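Local coordinates for meso-diaminopimelate dehydrogenase (Clostridium tetani, PDB 3WGY), which catalyses the reversible oxidative deamination of meso-2,6-diaminopimelate with NADP+ as coenzyme, and is here an engineered variant with 4-methyl-2-oxovalerate bound, at residues Thr121-Gly126 against Leu271-Ser276; Ser157-Arg162 against Pro222-Asp227; Lys182-Glu187 against Gly250-Arg255. The protein carries 6 engineered substitutions. One frame throughout, in Å; residues are numbered along the deposited sequence.

Contact 1: Thr121-Gly126 against Leu271-Ser276; sequences TGWDPG and LNLESS. Engineered in segment 271-276: S276 (natural residue Asn).
W123, at the start of helix 123-138, lays its indole against L271, L273 and S276, in an apolar packing contact with one weak polar bond. The partners lie at the end of strand 264-273 (L271, L273) and at the first residue of helix 276-296 (S276). Together the two segments bury 174 Å², and W123 contributes 85 Å² of this. Its first torsion, chi1 54°, sets CG between the backbone N and the carbonyl carbon, and from there the ring reaches over the strand end. The clearest evidence of directed packing is L273. Its CD1 stands 4.0 Å from the centroid of the five-membered ring of W123 and only 7° off the ring normal, which makes a CH-pi contact over that face. L271 approaches differently: its CD1 meets CB of W123 at 3.4 Å and comes obliquely to the ring. At the rim of the indole, close to its plane, W123 NE1 donates to OG of S276, an engineered residue. That bond is weak, being 3.3 Å long from NE1 to OG and bent to 138° at the hydrogen. F128, further along helix 123-138, adds an edge-to-face partner to W123 and also touches L271. Residues 271-273 pair in an antiparallel ladder with a strand of the second subunit, so the strand that receives W123 also carries the sheet across the dimer interface. The arrangement is a single tryptophan at a helix N-terminus packing on the end of an antiparallel strand, the sheet's edge within this chain, in the C-terminal domain of diaminopimelate dehydrogenase.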
loop_
_atom_site.group_PDB
_atom_site.type_symbol
_atom_site.label_atom_id
_atom_site.label_comp_id
_atom_site.label_asym_id
_atom_site.label_seq_id
_atom_site.Cartn_x
_atom_site.Cartn_y
_atom_site.Cartn_z
ATOM N N THR B 121 -3.419 6.784 13.463
ATOM C CA THR B 121 -2.838 6.905 12.131
ATOM C C THR B 121 -1.338 7.182 12.312
ATOM O O THR B 121 -0.884 7.458 13.425
ATOM C CB THR B 121 -3.523 8.021 11.296
ATOM O OG1 THR B 121 -3.047 7.960 9.943
ATOM C CG2 THR B 121 -3.236 9.383 11.871
ATOM N N GLY B 122 -0.579 7.094 11.224
ATOM C CA GLY B 122 0.863 7.293 11.273
ATOM C C GLY B 122 1.445 6.162 10.440
ATOM O O GLY B 122 0.751 5.679 9.536
ATOM N N TRP B 123 2.681 5.727 10.698
ATOM C CA TRP B 123 3.195 4.621 9.896
ATOM C C TRP B 123 2.888 3.276 10.549
ATOM O O TRP B 123 2.631 2.301 9.854
ATOM C CB TRP B 123 4.695 4.776 9.537
ATOM C CG TRP B 123 5.710 5.012 10.632
ATOM C CD1 TRP B 123 5.935 6.177 11.314
ATOM C CD2 TRP B 123 6.722 4.089 11.074
ATOM N NE1 TRP B 123 7.028 6.038 12.141
ATOM C CE2 TRP B 123 7.529 4.768 12.016
ATOM C CE3 TRP B 123 7.024 2.756 10.763
ATOM C CZ2 TRP B 123 8.621 4.160 12.651
ATOM C CZ3 TRP B 123 8.114 2.152 11.395
ATOM C CH2 TRP B 123 8.896 2.856 12.327
ATOM N N ASP B 124 2.906 3.223 11.880
ATOM C CA ASP B 124 2.515 2.004 12.595
ATOM C C ASP B 124 2.203 2.337 14.041
ATOM O O ASP B 124 3.108 2.544 14.852
ATOM C CB ASP B 124 3.583 0.909 12.548
ATOM C CG ASP B 124 3.014 -0.469 12.908
ATOM O OD1 ASP B 124 1.808 -0.546 13.247
ATOM O OD2 ASP B 124 3.759 -1.475 12.851
ATOM N N PRO B 125 0.908 2.374 14.390
ATOM C CA PRO B 125 -0.222 2.115 13.485
ATOM C C PRO B 125 -0.365 3.129 12.346
ATOM O O PRO B 125 0.157 4.245 12.409
ATOM C CB PRO B 125 -1.420 2.139 14.430
ATOM C CG PRO B 125 -1.021 3.207 15.407
ATOM C CD PRO B 125 0.424 2.839 15.704
ATOM N N GLY B 126 -1.087 2.721 11.306
ATOM C CA GLY B 126 -1.293 3.587 10.164
ATOM C C GLY B 126 -1.007 2.862 8.865
ATOM O O GLY B 126 -1.712 1.919 8.503
ATOM N N LEU B 271 9.359 1.153 4.663
ATOM C CA LEU B 271 9.659 2.565 4.803
ATOM C C LEU B 271 11.105 2.765 5.252
ATOM O O LEU B 271 11.623 2.005 6.071
ATOM C CB LEU B 271 8.723 3.198 5.849
ATOM C CG LEU B 271 7.210 3.173 5.601
ATOM C CD1 LEU B 271 6.480 3.499 6.898
ATOM C CD2 LEU B 271 6.830 4.169 4.505
ATOM N N ASN B 272 11.744 3.799 4.719
ATOM C CA ASN B 272 13.112 4.146 5.088
ATOM C C ASN B 272 13.028 5.631 5.423
ATOM O O ASN B 272 13.046 6.480 4.529
ATOM C CB ASN B 272 14.057 3.909 3.912
ATOM C CG ASN B 272 15.516 4.145 4.278
ATOM O OD1 ASN B 272 15.829 4.694 5.340
ATOM N ND2 ASN B 272 16.413 3.739 3.393
ATOM N N LEU B 273 12.945 5.946 6.711
ATOM C CA LEU B 273 12.771 7.330 7.142
ATOM C C LEU B 273 13.951 7.976 7.851
ATOM O O LEU B 273 14.301 7.593 8.964
ATOM C CB LEU B 273 11.542 7.414 8.057
ATOM C CG LEU B 273 10.342 6.543 7.648
ATOM C CD1 LEU B 273 9.327 6.483 8.790
ATOM C CD2 LEU B 273 9.715 7.090 6.379
ATOM N N GLU B 274 14.550 8.979 7.220
ATOM C CA GLU B 274 15.674 9.673 7.840
ATOM C C GLU B 274 15.139 10.426 9.059
ATOM O O GLU B 274 15.848 10.633 10.045
ATOM C CB GLU B 274 16.311 10.654 6.850
ATOM C CG GLU B 274 17.629 11.253 7.325
ATOM C CD GLU B 274 18.152 12.344 6.394
ATOM O OE1 GLU B 274 18.122 12.142 5.164
ATOM O OE2 GLU B 274 18.602 13.400 6.898
ATOM N N SER B 275 13.873 10.818 8.985
ATOM C CA SER B 275 13.219 11.540 10.062
ATOM C C SER B 275 11.850 10.929 10.359
ATOM O O SER B 275 10.845 11.282 9.732
ATOM C CB SER B 275 13.063 13.011 9.682
ATOM O OG SER B 275 12.451 13.743 10.725
ATOM N N SER B 276 11.823 10.013 11.322
ATOM C CA SER B 276 10.601 9.337 11.706
ATOM C C SER B 276 9.474 10.296 12.059
ATOM O O SER B 276 8.366 10.171 11.549
ATOM C CB SER B 276 10.860 8.415 12.902
ATOM O OG SER B 276 9.661 7.762 13.288
#

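Contact 2: Ser157-Arg162 against Pro222-Asp227; sequences SDAIRR and PDYFAD
The Y224 ring receives A159 on one face, where CB lies 3.8 Å from the ring centroid and 20° off the normal. This geometry defines a CH-pi contact, displaced toward the CD2-CE2 rim, and CB comes within 3.6 Å of CE2. In the plane of the same ring, at its edge, lies the carbonyl oxygen of P222. The guanidinium of R162 has A159 CA over its centre on one face and the phenol end of Y224 at its edge. R162 NH1 is 3.5 Å from Y224 OH, a proximity too loose to count as a hydrogen bond, and the two planes are turned 69° apart. A bend at chi3 (-120°) turns the end of the arginine chain so that its head lies over A159 CA, beside the phenol. The F225 ring meets I160 obliquely, with CG1 of I160 3.9 Å from CZ of F225. These contacts join the loop between helix 211-219 and strand 230-234 to helix 154-162, in the alpha/beta part of the domain built on a mixed sheet. I160 and F225 both reach C201 of strand 197-205 and I218 of helix 211-219, which places this half of the contact in the layer between helices and sheet. H156, which lines the pocket of the bound 2-oxo acid, makes edge-to-face contacts with Y224 and with F225, whereas R162 occupies the solvent-exposed side.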
loop_
_atom_site.group_PDB
_atom_site.type_symbol
_atom_site.label_atom_id
_atom_site.label_comp_id
_atom_site.label_asym_id
_atom_site.label_seq_id
_atom_site.Cartn_x
_atom_site.Cartn_y
_atom_site.Cartn_z
ATOM N N SER B 157 17.114 2.480 25.858
ATOM C CA SER B 157 18.190 3.440 26.084
ATOM C C SER B 157 18.258 3.811 27.554
ATOM O O SER B 157 19.344 3.999 28.103
ATOM C CB SER B 157 17.982 4.697 25.238
ATOM O OG SER B 157 18.272 4.436 23.875
ATOM N N ASP B 158 17.093 3.930 28.187
ATOM C CA ASP B 158 17.033 4.243 29.610
ATOM C C ASP B 158 17.550 3.023 30.365
ATOM O O ASP B 158 18.295 3.150 31.335
ATOM C CB ASP B 158 15.594 4.532 30.050
ATOM C CG ASP B 158 15.012 5.766 29.386
ATOM O OD1 ASP B 158 15.736 6.781 29.268
ATOM O OD2 ASP B 158 13.824 5.725 28.999
ATOM N N ALA B 159 17.143 1.842 29.906
ATOM C CA ALA B 159 17.558 0.581 30.513
ATOM C C ALA B 159 19.077 0.455 30.484
ATOM O O ALA B 159 19.686 0.059 31.474
ATOM C CB ALA B 159 16.920 -0.589 29.773
ATOM N N ILE B 160 19.681 0.785 29.344
ATOM C CA ILE B 160 21.135 0.731 29.191
ATOM C C ILE B 160 21.802 1.645 30.216
ATOM O O ILE B 160 22.796 1.275 30.840
ATOM C CB ILE B 160 21.574 1.195 27.780
ATOM C CG1 ILE B 160 21.195 0.154 26.735
ATOM C CG2 ILE B 160 23.073 1.405 27.738
ATOM C CD1 ILE B 160 21.487 0.607 25.328
ATOM N N ARG B 161 21.243 2.839 30.388
ATOM C CA ARG B 161 21.781 3.820 31.324
ATOM C C ARG B 161 21.732 3.359 32.782
ATOM O O ARG B 161 22.440 3.894 33.631
ATOM C CB ARG B 161 21.038 5.149 31.185
ATOM C CG ARG B 161 21.215 5.849 29.848
ATOM C CD ARG B 161 20.789 7.309 29.961
ATOM N NE ARG B 161 20.944 8.033 28.706
ATOM C CZ ARG B 161 20.088 7.972 27.692
ATOM N NH1 ARG B 161 18.996 7.218 27.782
ATOM N NH2 ARG B 161 20.329 8.662 26.584
ATOM N N ARG B 162 20.893 2.374 33.071
ATOM C CA ARG B 162 20.780 1.845 34.427
ATOM C C ARG B 162 21.933 0.896 34.763
ATOM O O ARG B 162 22.215 0.637 35.936
ATOM C CB ARG B 162 19.453 1.096 34.593
ATOM C CG ARG B 162 18.274 1.963 35.005
ATOM C CD ARG B 162 16.969 1.209 34.819
ATOM N NE ARG B 162 16.091 1.908 33.887
ATOM C CZ ARG B 162 15.254 1.309 33.047
ATOM N NH1 ARG B 162 15.175 -0.018 33.011
ATOM N NH2 ARG B 162 14.493 2.040 32.244
ATOM N N PRO B 222 17.014 -8.998 31.397
ATOM C CA PRO B 222 15.670 -9.538 31.173
ATOM C C PRO B 222 14.658 -8.471 30.778
ATOM O O PRO B 222 14.796 -7.301 31.140
ATOM C CB PRO B 222 15.339 -10.184 32.511
ATOM C CG PRO B 222 15.996 -9.256 33.476
ATOM C CD PRO B 222 17.348 -9.013 32.833
ATOM N N ASP B 223 13.646 -8.896 30.030
ATOM C CA ASP B 223 12.582 -8.018 29.552
ATOM C C ASP B 223 13.047 -7.075 28.442
ATOM O O ASP B 223 12.217 -6.469 27.768
ATOM C CB ASP B 223 11.992 -7.183 30.702
ATOM C CG ASP B 223 11.555 -8.034 31.887
ATOM O OD1 ASP B 223 10.840 -9.035 31.675
ATOM O OD2 ASP B 223 11.923 -7.693 33.033
ATOM N N TYR B 224 14.359 -6.952 28.245
ATOM C CA TYR B 224 14.877 -6.054 27.213
ATOM C C TYR B 224 15.775 -6.674 26.150
ATOM O O TYR B 224 15.451 -6.636 24.968
ATOM C CB TYR B 224 15.636 -4.881 27.841
ATOM C CG TYR B 224 14.793 -3.943 28.670
ATOM C CD1 TYR B 224 14.429 -4.271 29.975
ATOM C CD2 TYR B 224 14.382 -2.710 28.159
ATOM C CE1 TYR B 224 13.682 -3.394 30.756
ATOM C CE2 TYR B 224 13.633 -1.826 28.930
ATOM C CZ TYR B 224 13.290 -2.174 30.229
ATOM O OH TYR B 224 12.573 -1.300 31.014
ATOM N N PHE B 225 16.899 -7.245 26.567
ATOM C CA PHE B 225 17.851 -7.820 25.618
ATOM C C PHE B 225 18.025 -9.336 25.639
ATOM O O PHE B 225 18.383 -9.932 24.623
ATOM C CB PHE B 225 19.225 -7.176 25.829
ATOM C CG PHE B 225 19.229 -5.687 25.677
ATOM C CD1 PHE B 225 19.309 -5.104 24.418
ATOM C CD2 PHE B 225 19.137 -4.866 26.793
ATOM C CE1 PHE B 225 19.298 -3.718 24.271
ATOM C CE2 PHE B 225 19.124 -3.476 26.661
ATOM C CZ PHE B 225 19.204 -2.902 25.397
ATOM N N ALA B 226 17.787 -9.948 26.794
ATOM C CA ALA B 226 17.940 -11.390 26.967
ATOM C C ALA B 226 17.484 -12.245 25.782
ATOM O O ALA B 226 18.197 -13.156 25.361
ATOM C CB ALA B 226 17.216 -11.836 28.238
ATOM N N ASP B 227 16.308 -11.950 25.239
ATOM C CA ASP B 227 15.779 -12.726 24.123
ATOM C C ASP B 227 16.368 -12.408 22.756
ATOM O O ASP B 227 16.123 -13.145 21.804
ATOM C CB ASP B 227 14.256 -12.572 24.043
ATOM C CG ASP B 227 13.541 -13.180 25.237
ATOM O OD1 ASP B 227 13.801 -14.359 25.546
ATOM O OD2 ASP B 227 12.719 -12.480 25.865
#

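Contact 3: Lys182-Glu187 against Gly250-Arg255; sequences KARSGE and GGFVIR
I254 and R184 carry this contact, with 68 and 63 Å² buried respectively, and A183 adds 32 Å². CD1 of I254 is the point where the three meet: it lies 4.0 Å from A183 CB and 3.9 Å from R184 CG, so the methyl fits against the last turn of helix 177-184. With CG1 beside the backbone N (chi1 -60°) and chi2 near 169°, the isoleucine is extended from strand 249-258 to the helix. R184 begins differently, its CB directed away from the strand. Its chain then runs extended from CG to NE across I254, at about a right angle to that side chain, and brings the guanidinium to F252. There NH2 makes a tight approach, 3.1 Å from F252 CE2, while the guanidinium and ring planes are 79° apart. It comes obliquely to the ring, so this is not a cation-pi stack, and no hydrogen bond is formed across the segments. The polar partner of NH2 is E268 of the adjacent strand 264-273, with which it makes a salt bridge; E268 also touches F252 and I254. The charge is thus probably balanced beside the apolar patch, and the aliphatic part of R184 packs on I254. This is helix-on-sheet packing: helix 177-184 sits on one face of the three-stranded antiparallel sheet, and V253, turned to the other face, meets helix 123-138.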
loop_
_atom_site.group_PDB
_atom_site.type_symbol
_atom_site.label_atom_id
_atom_site.label_comp_id
_atom_site.label_asym_id
_atom_site.label_seq_id
_atom_site.Cartn_x
_atom_site.Cartn_y
_atom_site.Cartn_z
ATOM N N LYS B 182 14.445 -14.600 3.971
ATOM C CA LYS B 182 13.590 -15.777 4.030
ATOM C C LYS B 182 12.129 -15.391 3.878
ATOM O O LYS B 182 11.372 -16.076 3.199
ATOM C CB LYS B 182 13.811 -16.542 5.337
ATOM C CG LYS B 182 15.219 -17.133 5.480
ATOM C CD LYS B 182 15.668 -17.888 4.218
ATOM C CE LYS B 182 16.200 -16.930 3.146
ATOM N NZ LYS B 182 16.433 -17.575 1.826
ATOM N N ALA B 183 11.728 -14.290 4.499
ATOM C CA ALA B 183 10.350 -13.839 4.377
ATOM C C ALA B 183 10.096 -13.522 2.906
ATOM O O ALA B 183 9.133 -14.002 2.314
ATOM C CB ALA B 183 10.118 -12.597 5.229
ATOM N N ARG B 184 10.983 -12.719 2.321
ATOM C CA ARG B 184 10.864 -12.320 0.922
ATOM C C ARG B 184 10.927 -13.492 -0.037
ATOM O O ARG B 184 10.425 -13.407 -1.160
ATOM C CB ARG B 184 11.957 -11.319 0.564
ATOM C CG ARG B 184 11.725 -9.946 1.119
ATOM C CD ARG B 184 13.014 -9.164 1.108
ATOM N NE ARG B 184 12.798 -7.774 1.472
ATOM C CZ ARG B 184 13.761 -6.958 1.869
ATOM N NH1 ARG B 184 15.008 -7.401 1.958
ATOM N NH2 ARG B 184 13.477 -5.694 2.158
ATOM N N SER B 185 11.569 -14.579 0.378
ATOM C CA SER B 185 11.627 -15.744 -0.484
ATOM C C SER B 185 10.212 -16.301 -0.391
ATOM O O SER B 185 9.427 -15.848 0.436
ATOM C CB SER B 185 12.642 -16.767 0.038
ATOM O OG SER B 185 12.187 -17.372 1.232
ATOM N N GLY B 186 9.865 -17.269 -1.220
ATOM C CA GLY B 186 8.511 -17.792 -1.136
ATOM C C GLY B 186 8.266 -18.807 -0.028
ATOM O O GLY B 186 7.112 -19.129 0.278
ATOM N N GLU B 187 9.336 -19.307 0.586
ATOM C CA GLU B 187 9.202 -20.317 1.631
ATOM C C GLU B 187 8.499 -19.817 2.891
ATOM O O GLU B 187 8.938 -18.864 3.536
ATOM C CB GLU B 187 10.574 -20.893 1.992
ATOM C CG GLU B 187 11.419 -20.005 2.875
ATOM C CD GLU B 187 12.753 -20.632 3.222
ATOM O OE1 GLU B 187 13.622 -20.708 2.323
ATOM O OE2 GLU B 187 12.930 -21.055 4.387
ATOM N N GLY B 250 12.229 2.933 10.355
ATOM C CA GLY B 250 11.682 2.271 9.192
ATOM C C GLY B 250 11.109 0.933 9.600
ATOM O O GLY B 250 11.017 0.612 10.789
ATOM N N GLY B 251 10.724 0.148 8.608
ATOM C CA GLY B 251 10.162 -1.151 8.893
ATOM C C GLY B 251 9.741 -1.811 7.608
ATOM O O GLY B 251 9.845 -1.211 6.532
ATOM N N PHE B 252 9.266 -3.046 7.736
ATOM C CA PHE B 252 8.815 -3.853 6.621
ATOM C C PHE B 252 7.532 -4.605 6.973
ATOM O O PHE B 252 7.359 -5.058 8.107
ATOM C CB PHE B 252 9.872 -4.899 6.247
ATOM C CG PHE B 252 11.220 -4.326 5.950
ATOM C CD1 PHE B 252 12.061 -3.915 6.978
ATOM C CD2 PHE B 252 11.644 -4.171 4.639
ATOM C CE1 PHE B 252 13.308 -3.352 6.698
ATOM C CE2 PHE B 252 12.885 -3.611 4.349
ATOM C CZ PHE B 252 13.719 -3.200 5.381
ATOM N N VAL B 253 6.633 -4.709 5.997
ATOM C CA VAL B 253 5.404 -5.474 6.151
ATOM C C VAL B 253 5.380 -6.403 4.944
ATOM O O VAL B 253 5.192 -5.961 3.810
ATOM C CB VAL B 253 4.144 -4.595 6.151
ATOM C CG1 VAL B 253 2.911 -5.482 6.248
ATOM C CG2 VAL B 253 4.185 -3.631 7.329
ATOM N N ILE B 254 5.570 -7.693 5.194
ATOM C CA ILE B 254 5.619 -8.674 4.124
ATOM C C ILE B 254 4.562 -9.773 4.183
ATOM O O ILE B 254 4.394 -10.426 5.211
ATOM C CB ILE B 254 6.998 -9.343 4.105
ATOM C CG1 ILE B 254 8.081 -8.282 3.885
ATOM C CG2 ILE B 254 7.034 -10.427 3.054
ATOM C CD1 ILE B 254 9.478 -8.798 4.101
ATOM N N ARG B 255 3.855 -9.984 3.080
ATOM C CA ARG B 255 2.854 -11.042 3.046
ATOM C C ARG B 255 3.384 -12.100 2.110
ATOM O O ARG B 255 3.577 -11.859 0.910
ATOM C CB ARG B 255 1.494 -10.536 2.548
ATOM C CG ARG B 255 0.385 -11.606 2.524
ATOM C CD ARG B 255 -0.056 -12.036 3.935
ATOM N NE ARG B 255 -1.143 -13.021 3.905
ATOM C CZ ARG B 255 -1.648 -13.619 4.983
ATOM N NH1 ARG B 255 -1.168 -13.338 6.188
ATOM N NH2 ARG B 255 -2.640 -14.497 4.856
#

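Contacts 1 and 3 share the antiparallel sheet, their centres about 17 Å apart. Strands 264-273 and 249-258 are neighbours in it, with L271 N 3.1 Å from G251 O in a probable hydrogen bond, and W123 CZ3 packs 3.3 Å from G250 O. Contact 2 packs against the other, mixed sheet, through I160 and F225; its centre lies about 24 Å from that of contact 1 and 27 Å from that of contact 3, and it touches neither. Along the chain, contacts 2 and 3 nest within contact 1 and cross each other. The bound 2-oxo-4-methylpentanoic acid is about 6 Å from the Y224 side chain and about 10 Å from that of W123.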